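Local coordinates for protein malate dehydrogenase (PDB 4BGV) that probably catalyses the reversible NAD-dependent oxidation of malate to oxaloacetate, a step of the tricarboxylic acid cycle, at residues A[11-16]-A[80-85]; A[29-34]-A[41-46]; A[3-8]-A[19-24]. All blocks are in the same frame, centred on the assembly; numbering follows the deposited sequence.

Interaction 1: residues A[11-16]-A[80-85]; sequences GAVGAT and VVTAGL
Thr82 faces the first turn of the helix carrying Val13 and Gly14, and the direct touch is sparse and van der Waals in kind. Its hydroxyl OG1 lies 3.7 Å from Gly14 CA, an approach made possible because Gly14 has no side chain. The methyl branch works alongside: Thr82 CG2 meets Val13 CG1 at 4.2 Å.

A water supplies the polar link. It accepts from Gly14 N at 3.0 Å and donates to Thr82 OG1 at 2.8 Å; a third bond, from Gly11 N, is weak. With chi1 at 75°, OG1 sits between the backbone N and the carbonyl carbon of its own residue, where it reaches both the water and Ile8 O, to which it is also hydrogen-bonded.

Gly11 is the N-cap, just ahead of the helix, and Ala15 N bonds to Gly11 O. Ala12 O is gripped twice by Thr16, whose N and OG1 approach from opposite faces of the carbonyl plane; OG1 is 2.6 Å from Ala12 O.

Gly9, Gly11 and Gly14 fit the GxGxxG motif of Rossmann domains and probably bind NAD, as in relatives, and the water is consistent with the structural water that many such domains hold between glycine-rich turn and sheet.

Strand 78-81 lies between strands 4-8 and 119-122, bonded to both through Val80 and Val81. Helix 93-114 packs on Val81, helix 232-246 touches Val13 and Val80, and Tyr232 of the second subunit packs on Ala15 and Thr16.

Interaction 2: residues A[29-34]-A[41-46]; sequences IYIFDI and GKALDI
Ile31 pushes the end of its side chain against the helix backbone at Lys42 and Ala43, a van der Waals contact in which the side chains that meet are largely apolar. CD1 does the touching: it lies 3.9 Å from Ala43 N and 4.0 Å from Ala43 CB, and meets the terminal methyl of Ile46, CD1, at 4.4 Å. The extended chain beyond CG1 (chi2 176°) carries CD1 outward from the strand to this meeting point. Lys42 takes part through its backbone C and its CB, each 4.4 Å from Ile31 CD1.

The polar groups point to other partners. The rest of Lys42 leads away, and NZ is hydrogen-bonded to Ala10 O; Asp33 OD2 accepts from Ala10 N, so both segments hold the glycine-rich loop. Asp33 itself probably binds NAD, as in relatives. Asp45 is turned to the second subunit, its carboxylate accepting from Tyr225 OH and from the backbone N of Phe231, Tyr232 and Ala233 there.

The axes of helix segment 41-46 and strand segment 29-33 run roughly antiparallel, at 149°, and approach to 8.8 Å. Helix 38-47 fits beside helix 12-23, whose Ala18 touches Ile31 and Ile46, while Ala43 and Ile46 also rest on Ile59 of the edge strand 59-63.

Interaction 3: residues A[3-8]-A[19-24]; sequences SKISVI and QTLAIR
Ile5 and Val7 meet Leu21 through branched aliphatic groups, and no flat group enters the contact. The flat ends of the helix segment serve other neighbours: the guanidinium of Arg24 makes a salt bridge to Glu243, and the amide of Gln19 is hydrogen-bonded through NE2 to Tyr55 OH.

The contact belongs to the first beta-alpha-beta crossover of the Rossmann NAD-binding domain, in which helix 12-23 lies against the sheet between strand 4-8 and its neighbour 28-33. Ile5 and Val7, alternate residues of the strand, both direct their side chains at the helix, whereas Ser6 between them points away.

One leucine answers both. The side chains of Ile5 and Leu21 cross at a slant, with CG2 rather than the longer CG1 branch of Ile5 in touch. CG2 is anti to the backbone N, because chi1 of -57° sets CG1 beside that N. Leu21 CG is anti to its carbonyl carbon, and the outstretched CD1 (chi2 174°) reaches across to the strand, while Ile29 of strand 28-33 also packs on this leucine.

Trp53 of the second subunit packs on Thr20, Ile23 and Arg24 at the end of the helix. At the sheet, Leu21 CD1 is 3.7 Å from Ile5 CG2 and looser against Val7 CG2, at 4.4 Å.

All three contacts lie in the NAD-binding domain, their centres 10 to 12 Å apart, on one parallel sheet in which strands 28-33, 4-8 and 78-81 are neighbours in that order. Interactions 1 and 3 share helix 12-23, its start and its end respectively. Along the chain, interaction 3 closes before interaction 2 opens; interaction 2 is nested within the loop closed by interaction 1, whose segments alternate with those of interaction 3. Helix 12-23 is thereby tied to the central strands, with helix 38-47 beside it, and the glycine-rich turn is set at the C-terminal ends of the parallel strands, where NAD probably binds. Residues of each contact's segments also lie against the second subunit.

Interaction 1: residues A[11-16]-A[80-85]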
loop_
_atom_site.group_PDB
_atom_site.type_symbol
_atom_site.label_atom_id
_atom_site.label_comp_id
_atom_site.label_asym_id
_atom_site.label_seq_id
_atom_site.Cartn_x
_atom_site.Cartn_y
_atom_site.Cartn_z
ATOM N N GLY A 11 -15.982 8.814 18.689
ATOM C CA GLY A 11 -14.889 9.330 19.495
ATOM C C GLY A 11 -13.561 8.875 18.908
ATOM O O GLY A 11 -13.509 8.414 17.770
ATOM N N ALA A 12 -12.488 8.987 19.684
ATOM C CA ALA A 12 -11.148 8.682 19.168
ATOM C C ALA A 12 -11.053 7.271 18.585
ATOM O O ALA A 12 -10.509 7.075 17.510
ATOM C CB ALA A 12 -10.090 8.869 20.279
ATOM N N VAL A 13 -11.571 6.280 19.294
ATOM C CA VAL A 13 -11.427 4.914 18.780
ATOM C C VAL A 13 -12.256 4.697 17.518
ATOM O O VAL A 13 -11.745 4.219 16.517
ATOM C CB VAL A 13 -11.730 3.837 19.857
ATOM C CG1 VAL A 13 -11.724 2.431 19.236
ATOM C CG2 VAL A 13 -10.681 3.911 20.958
ATOM N N GLY A 14 -13.534 5.061 17.556
ATOM C CA GLY A 14 -14.404 4.815 16.413
ATOM C C GLY A 14 -13.943 5.556 15.170
ATOM O O GLY A 14 -13.910 4.995 14.059
ATOM N N ALA A 15 -13.540 6.810 15.342
ATOM C CA ALA A 15 -13.107 7.573 14.170
ATOM C C ALA A 15 -11.767 7.059 13.617
ATOM O O ALA A 15 -11.553 7.058 12.408
ATOM C CB ALA A 15 -13.058 9.063 14.466
ATOM N N THR A 16 -10.888 6.587 14.496
ATOM C CA THR A 16 -9.625 6.003 14.045
ATOM C C THR A 16 -9.917 4.745 13.237
ATOM O O THR A 16 -9.306 4.508 12.198
ATOM C CB THR A 16 -8.710 5.672 15.239
ATOM O OG1 THR A 16 -8.421 6.889 15.929
ATOM C CG2 THR A 16 -7.374 5.052 14.786
ATOM N N VAL A 80 -19.157 -2.227 13.910
ATOM C CA VAL A 80 -18.144 -2.125 14.947
ATOM C C VAL A 80 -18.736 -1.314 16.098
ATOM O O VAL A 80 -19.128 -0.156 15.913
ATOM C CB VAL A 80 -16.889 -1.389 14.411
ATOM C CG1 VAL A 80 -15.807 -1.344 15.479
ATOM C CG2 VAL A 80 -16.368 -2.070 13.146
ATOM N N VAL A 81 -18.807 -1.913 17.283
ATOM C CA VAL A 81 -19.392 -1.229 18.431
ATOM C C VAL A 81 -18.312 -0.615 19.327
ATOM O O VAL A 81 -17.588 -1.335 20.021
ATOM C CB VAL A 81 -20.292 -2.191 19.246
ATOM C CG1 VAL A 81 -20.939 -1.469 20.445
ATOM C CG2 VAL A 81 -21.371 -2.792 18.345
ATOM N N THR A 82 -18.202 0.714 19.315
ATOM C CA THR A 82 -17.219 1.401 20.152
ATOM C C THR A 82 -17.905 2.386 21.082
ATOM O O THR A 82 -17.261 3.250 21.654
ATOM C CB THR A 82 -16.192 2.206 19.327
ATOM O OG1 THR A 82 -16.800 3.408 18.833
ATOM C CG2 THR A 82 -15.682 1.398 18.157
ATOM N N ALA A 83 -19.215 2.251 21.221
ATOM C CA ALA A 83 -19.983 3.130 22.083
ATOM C C ALA A 83 -19.734 2.695 23.523
ATOM O O ALA A 83 -19.401 1.547 23.777
ATOM C CB ALA A 83 -21.461 3.040 21.736
ATOM N N GLY A 84 -19.880 3.604 24.466
ATOM C CA GLY A 84 -19.631 3.244 25.844
ATOM C C GLY A 84 -18.755 4.261 26.532
ATOM O O GLY A 84 -18.156 5.118 25.883
ATOM N N LEU A 85 -18.663 4.146 27.850
ATOM C CA LEU A 85 -18.068 5.192 28.663
ATOM C C LEU A 85 -16.810 4.715 29.382
ATOM O O LEU A 85 -16.478 3.526 29.362
ATOM C CB LEU A 85 -19.106 5.686 29.677
ATOM C CG LEU A 85 -18.948 7.078 30.288
ATOM C CD1 LEU A 85 -18.503 8.070 29.226
ATOM C CD2 LEU A 85 -20.255 7.531 30.932
HETATM O O HOH W 1 -15.541 5.834 19.622
#

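Interaction 2: residues A[29-34]-A[41-46]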
loop_
_atom_site.group_PDB
_atom_site.type_symbol
_atom_site.label_atom_id
_atom_site.label_comp_id
_atom_site.label_asym_id
_atom_site.label_seq_id
_atom_site.Cartn_x
_atom_site.Cartn_y
_atom_site.Cartn_z
ATOM N N ILE A 29 -18.047 3.334 4.637
ATOM C CA ILE A 29 -18.017 3.433 6.086
ATOM C C ILE A 29 -19.067 4.429 6.550
ATOM O O ILE A 29 -19.033 5.597 6.157
ATOM C CB ILE A 29 -16.635 3.897 6.546
ATOM C CG1 ILE A 29 -15.566 2.866 6.154
ATOM C CG2 ILE A 29 -16.596 4.091 8.063
ATOM C CD1 ILE A 29 -14.296 3.501 5.678
ATOM N N TYR A 30 -20.022 3.955 7.342
ATOM C CA TYR A 30 -21.024 4.826 7.967
ATOM C C TYR A 30 -20.761 4.948 9.472
ATOM O O TYR A 30 -20.638 3.929 10.175
ATOM C CB TYR A 30 -22.442 4.288 7.748
ATOM C CG TYR A 30 -23.001 4.502 6.349
ATOM C CD1 TYR A 30 -22.166 4.730 5.269
ATOM C CD2 TYR A 30 -24.378 4.490 6.123
ATOM C CE1 TYR A 30 -22.679 4.931 3.993
ATOM C CE2 TYR A 30 -24.898 4.682 4.857
ATOM C CZ TYR A 30 -24.046 4.901 3.796
ATOM O OH TYR A 30 -24.558 5.097 2.524
ATOM N N ILE A 31 -20.660 6.184 9.965
ATOM C CA ILE A 31 -20.291 6.421 11.365
ATOM C C ILE A 31 -21.515 6.946 12.102
ATOM O O ILE A 31 -22.281 7.735 11.547
ATOM C CB ILE A 31 -19.128 7.448 11.497
ATOM C CG1 ILE A 31 -17.989 7.115 10.524
ATOM C CG2 ILE A 31 -18.589 7.503 12.932
ATOM C CD1 ILE A 31 -16.878 8.138 10.548
ATOM N N PHE A 32 -21.700 6.495 13.345
ATOM C CA PHE A 32 -22.852 6.888 14.164
ATOM C C PHE A 32 -22.417 7.363 15.550
ATOM O O PHE A 32 -21.528 6.776 16.165
ATOM C CB PHE A 32 -23.829 5.708 14.315
ATOM C CG PHE A 32 -24.345 5.185 12.999
ATOM C CD1 PHE A 32 -23.570 4.316 12.227
ATOM C CD2 PHE A 32 -25.586 5.583 12.523
ATOM C CE1 PHE A 32 -24.029 3.857 10.996
ATOM C CE2 PHE A 32 -26.063 5.119 11.304
ATOM C CZ PHE A 32 -25.282 4.253 10.533
ATOM N N ASP A 33 -23.053 8.426 16.036
ATOM C CA ASP A 33 -22.791 8.924 17.377
ATOM C C ASP A 33 -23.972 9.748 17.872
ATOM O O ASP A 33 -24.613 10.480 17.107
ATOM C CB ASP A 33 -21.508 9.761 17.441
ATOM C CG ASP A 33 -20.938 9.836 18.859
ATOM O OD1 ASP A 33 -21.474 10.612 19.676
ATOM O OD2 ASP A 33 -19.988 9.086 19.176
ATOM N N ILE A 34 -24.244 9.627 19.167
ATOM C CA ILE A 34 -25.361 10.313 19.784
ATOM C C ILE A 34 -25.110 11.818 19.912
ATOM O O ILE A 34 -26.052 12.599 20.054
ATOM C CB ILE A 34 -25.656 9.708 21.188
ATOM C CG1 ILE A 34 -26.979 10.228 21.747
ATOM C CG2 ILE A 34 -24.508 9.987 22.143
ATOM C CD1 ILE A 34 -28.106 9.217 21.668
ATOM N N GLY A 41 -19.046 15.156 11.309
ATOM C CA GLY A 41 -17.777 15.862 11.236
ATOM C C GLY A 41 -16.601 14.925 11.013
ATOM O O GLY A 41 -15.731 15.207 10.179
ATOM N N LYS A 42 -16.561 13.816 11.746
ATOM C CA LYS A 42 -15.460 12.860 11.587
ATOM C C LYS A 42 -15.485 12.265 10.185
ATOM O O LYS A 42 -14.439 12.161 9.532
ATOM C CB LYS A 42 -15.518 11.748 12.655
ATOM C CG LYS A 42 -15.293 12.245 14.081
ATOM C CD LYS A 42 -13.838 12.651 14.334
ATOM C CE LYS A 42 -13.573 13.089 15.799
ATOM N NZ LYS A 42 -13.650 11.958 16.776
ATOM N N ALA A 43 -16.681 11.904 9.713
ATOM C CA ALA A 43 -16.830 11.349 8.365
ATOM C C ALA A 43 -16.363 12.323 7.285
ATOM O O ALA A 43 -15.654 11.936 6.349
ATOM C CB ALA A 43 -18.273 10.951 8.109
ATOM N N LEU A 44 -16.743 13.588 7.419
ATOM C CA LEU A 44 -16.387 14.570 6.395
ATOM C C LEU A 44 -14.876 14.846 6.385
ATOM O O LEU A 44 -14.272 15.016 5.326
ATOM C CB LEU A 44 -17.177 15.876 6.580
ATOM C CG LEU A 44 -16.993 16.949 5.487
ATOM C CD1 LEU A 44 -17.281 16.378 4.096
ATOM C CD2 LEU A 44 -17.886 18.179 5.729
ATOM N N ASP A 45 -14.282 14.910 7.569
ATOM C CA ASP A 45 -12.855 15.195 7.709
ATOM C C ASP A 45 -12.096 14.029 7.094
ATOM O O ASP A 45 -11.123 14.218 6.376
ATOM C CB ASP A 45 -12.515 15.354 9.203
ATOM C CG ASP A 45 -11.150 16.007 9.456
ATOM O OD1 ASP A 45 -10.480 16.480 8.502
ATOM O OD2 ASP A 45 -10.747 16.045 10.638
ATOM N N ILE A 46 -12.556 12.816 7.370
ATOM C CA ILE A 46 -11.937 11.630 6.783
ATOM C C ILE A 46 -12.139 11.618 5.262
ATOM O O ILE A 46 -11.195 11.386 4.503
ATOM C CB ILE A 46 -12.498 10.337 7.427
ATOM C CG1 ILE A 46 -11.976 10.193 8.872
ATOM C CG2 ILE A 46 -12.131 9.112 6.585
ATOM C CD1 ILE A 46 -12.712 9.123 9.711
#

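Interaction 3: residues A[3-8]-A[19-24]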
loop_
_atom_site.group_PDB
_atom_site.type_symbol
_atom_site.label_atom_id
_atom_site.label_comp_id
_atom_site.label_asym_id
_atom_site.label_seq_id
_atom_site.Cartn_x
_atom_site.Cartn_y
_atom_site.Cartn_z
ATOM N N SER A 3 -18.486 -3.528 0.089
ATOM C CA SER A 3 -19.035 -3.866 1.392
ATOM C C SER A 3 -19.239 -2.594 2.186
ATOM O O SER A 3 -18.634 -1.559 1.894
ATOM C CB SER A 3 -18.109 -4.807 2.161
ATOM O OG SER A 3 -18.127 -6.106 1.585
ATOM N N LYS A 4 -20.092 -2.695 3.194
ATOM C CA LYS A 4 -20.458 -1.564 4.021
ATOM C C LYS A 4 -20.139 -1.896 5.470
ATOM O O LYS A 4 -20.483 -2.976 5.967
ATOM C CB LYS A 4 -21.947 -1.277 3.854
ATOM C CG LYS A 4 -22.502 -0.230 4.809
ATOM C CD LYS A 4 -23.953 0.054 4.435
ATOM C CE LYS A 4 -24.556 1.182 5.256
ATOM N NZ LYS A 4 -26.001 1.380 4.864
ATOM N N ILE A 5 -19.455 -0.985 6.139
ATOM C CA ILE A 5 -19.138 -1.156 7.549
ATOM C C ILE A 5 -19.747 0.018 8.301
ATOM O O ILE A 5 -19.558 1.175 7.905
ATOM C CB ILE A 5 -17.611 -1.189 7.783
ATOM C CG1 ILE A 5 -16.959 -2.309 6.960
ATOM C CG2 ILE A 5 -17.274 -1.345 9.269
ATOM C CD1 ILE A 5 -16.267 -1.804 5.679
ATOM N N SER A 6 -20.488 -0.279 9.362
ATOM C CA SER A 6 -20.994 0.754 10.244
ATOM C C SER A 6 -20.125 0.770 11.489
ATOM O O SER A 6 -19.793 -0.288 12.018
ATOM C CB SER A 6 -22.452 0.485 10.636
ATOM O OG SER A 6 -23.321 0.688 9.530
ATOM N N VAL A 7 -19.764 1.970 11.937
ATOM C CA VAL A 7 -19.023 2.165 13.181
ATOM C C VAL A 7 -19.874 2.967 14.163
ATOM O O VAL A 7 -20.203 4.134 13.917
ATOM C CB VAL A 7 -17.688 2.894 12.908
ATOM C CG1 VAL A 7 -16.934 3.174 14.192
ATOM C CG2 VAL A 7 -16.824 2.077 11.932
ATOM N N ILE A 8 -20.249 2.329 15.268
ATOM C CA ILE A 8 -21.056 2.982 16.289
ATOM C C ILE A 8 -20.103 3.603 17.312
ATOM O O ILE A 8 -19.337 2.895 17.975
ATOM C CB ILE A 8 -22.030 1.983 16.943
ATOM C CG1 ILE A 8 -22.952 1.359 15.890
ATOM C CG2 ILE A 8 -22.858 2.665 18.040
ATOM C CD1 ILE A 8 -23.958 0.355 16.479
ATOM N N GLN A 19 -11.076 5.909 9.842
ATOM C CA GLN A 19 -9.977 6.401 9.003
ATOM C C GLN A 19 -9.088 5.238 8.559
ATOM O O GLN A 19 -8.578 5.226 7.434
ATOM C CB GLN A 19 -9.154 7.460 9.737
ATOM C CG GLN A 19 -7.922 7.960 8.952
ATOM C CD GLN A 19 -8.293 8.760 7.691
ATOM O OE1 GLN A 19 -8.364 9.996 7.722
ATOM N NE2 GLN A 19 -8.500 8.061 6.579
ATOM N N THR A 20 -8.917 4.260 9.440
ATOM C CA THR A 20 -8.106 3.080 9.133
ATOM C C THR A 20 -8.739 2.217 8.034
ATOM O O THR A 20 -8.059 1.789 7.078
ATOM C CB THR A 20 -7.875 2.231 10.409
ATOM O OG1 THR A 20 -7.196 3.039 11.369
ATOM C CG2 THR A 20 -7.017 1.006 10.102
ATOM N N LEU A 21 -10.040 1.954 8.172
ATOM C CA LEU A 21 -10.781 1.215 7.144
ATOM C C LEU A 21 -10.712 1.921 5.801
ATOM O O LEU A 21 -10.618 1.264 4.765
ATOM C CB LEU A 21 -12.248 1.045 7.543
ATOM C CG LEU A 21 -12.433 0.156 8.793
ATOM C CD1 LEU A 21 -13.892 0.140 9.212
ATOM C CD2 LEU A 21 -11.923 -1.273 8.537
ATOM N N ALA A 22 -10.758 3.255 5.814
ATOM C CA ALA A 22 -10.700 4.015 4.552
ATOM C C ALA A 22 -9.336 3.868 3.894
ATOM O O ALA A 22 -9.245 3.567 2.698
ATOM C CB ALA A 22 -11.030 5.491 4.783
ATOM N N ILE A 23 -8.274 4.075 4.673
ATOM C CA ILE A 23 -6.908 3.883 4.168
ATOM C C ILE A 23 -6.693 2.484 3.573
ATOM O O ILE A 23 -6.072 2.336 2.524
ATOM C CB ILE A 23 -5.875 4.168 5.286
ATOM C CG1 ILE A 23 -5.924 5.664 5.635
ATOM C CG2 ILE A 23 -4.466 3.714 4.881
ATOM C CD1 ILE A 23 -5.335 6.015 6.995
ATOM N N ARG A 24 -7.192 1.461 4.258
ATOM C CA ARG A 24 -7.037 0.086 3.800
ATOM C C ARG A 24 -8.125 -0.297 2.799
ATOM O O ARG A 24 -8.195 -1.446 2.347
ATOM C CB ARG A 24 -7.015 -0.868 5.000
ATOM C CG ARG A 24 -5.809 -0.583 5.907
ATOM C CD ARG A 24 -5.849 -1.396 7.195
ATOM N NE ARG A 24 -5.579 -2.826 7.024
ATOM C CZ ARG A 24 -4.352 -3.348 7.008
ATOM N NH1 ARG A 24 -3.297 -2.539 7.079
ATOM N NH2 ARG A 24 -4.164 -4.668 6.887
#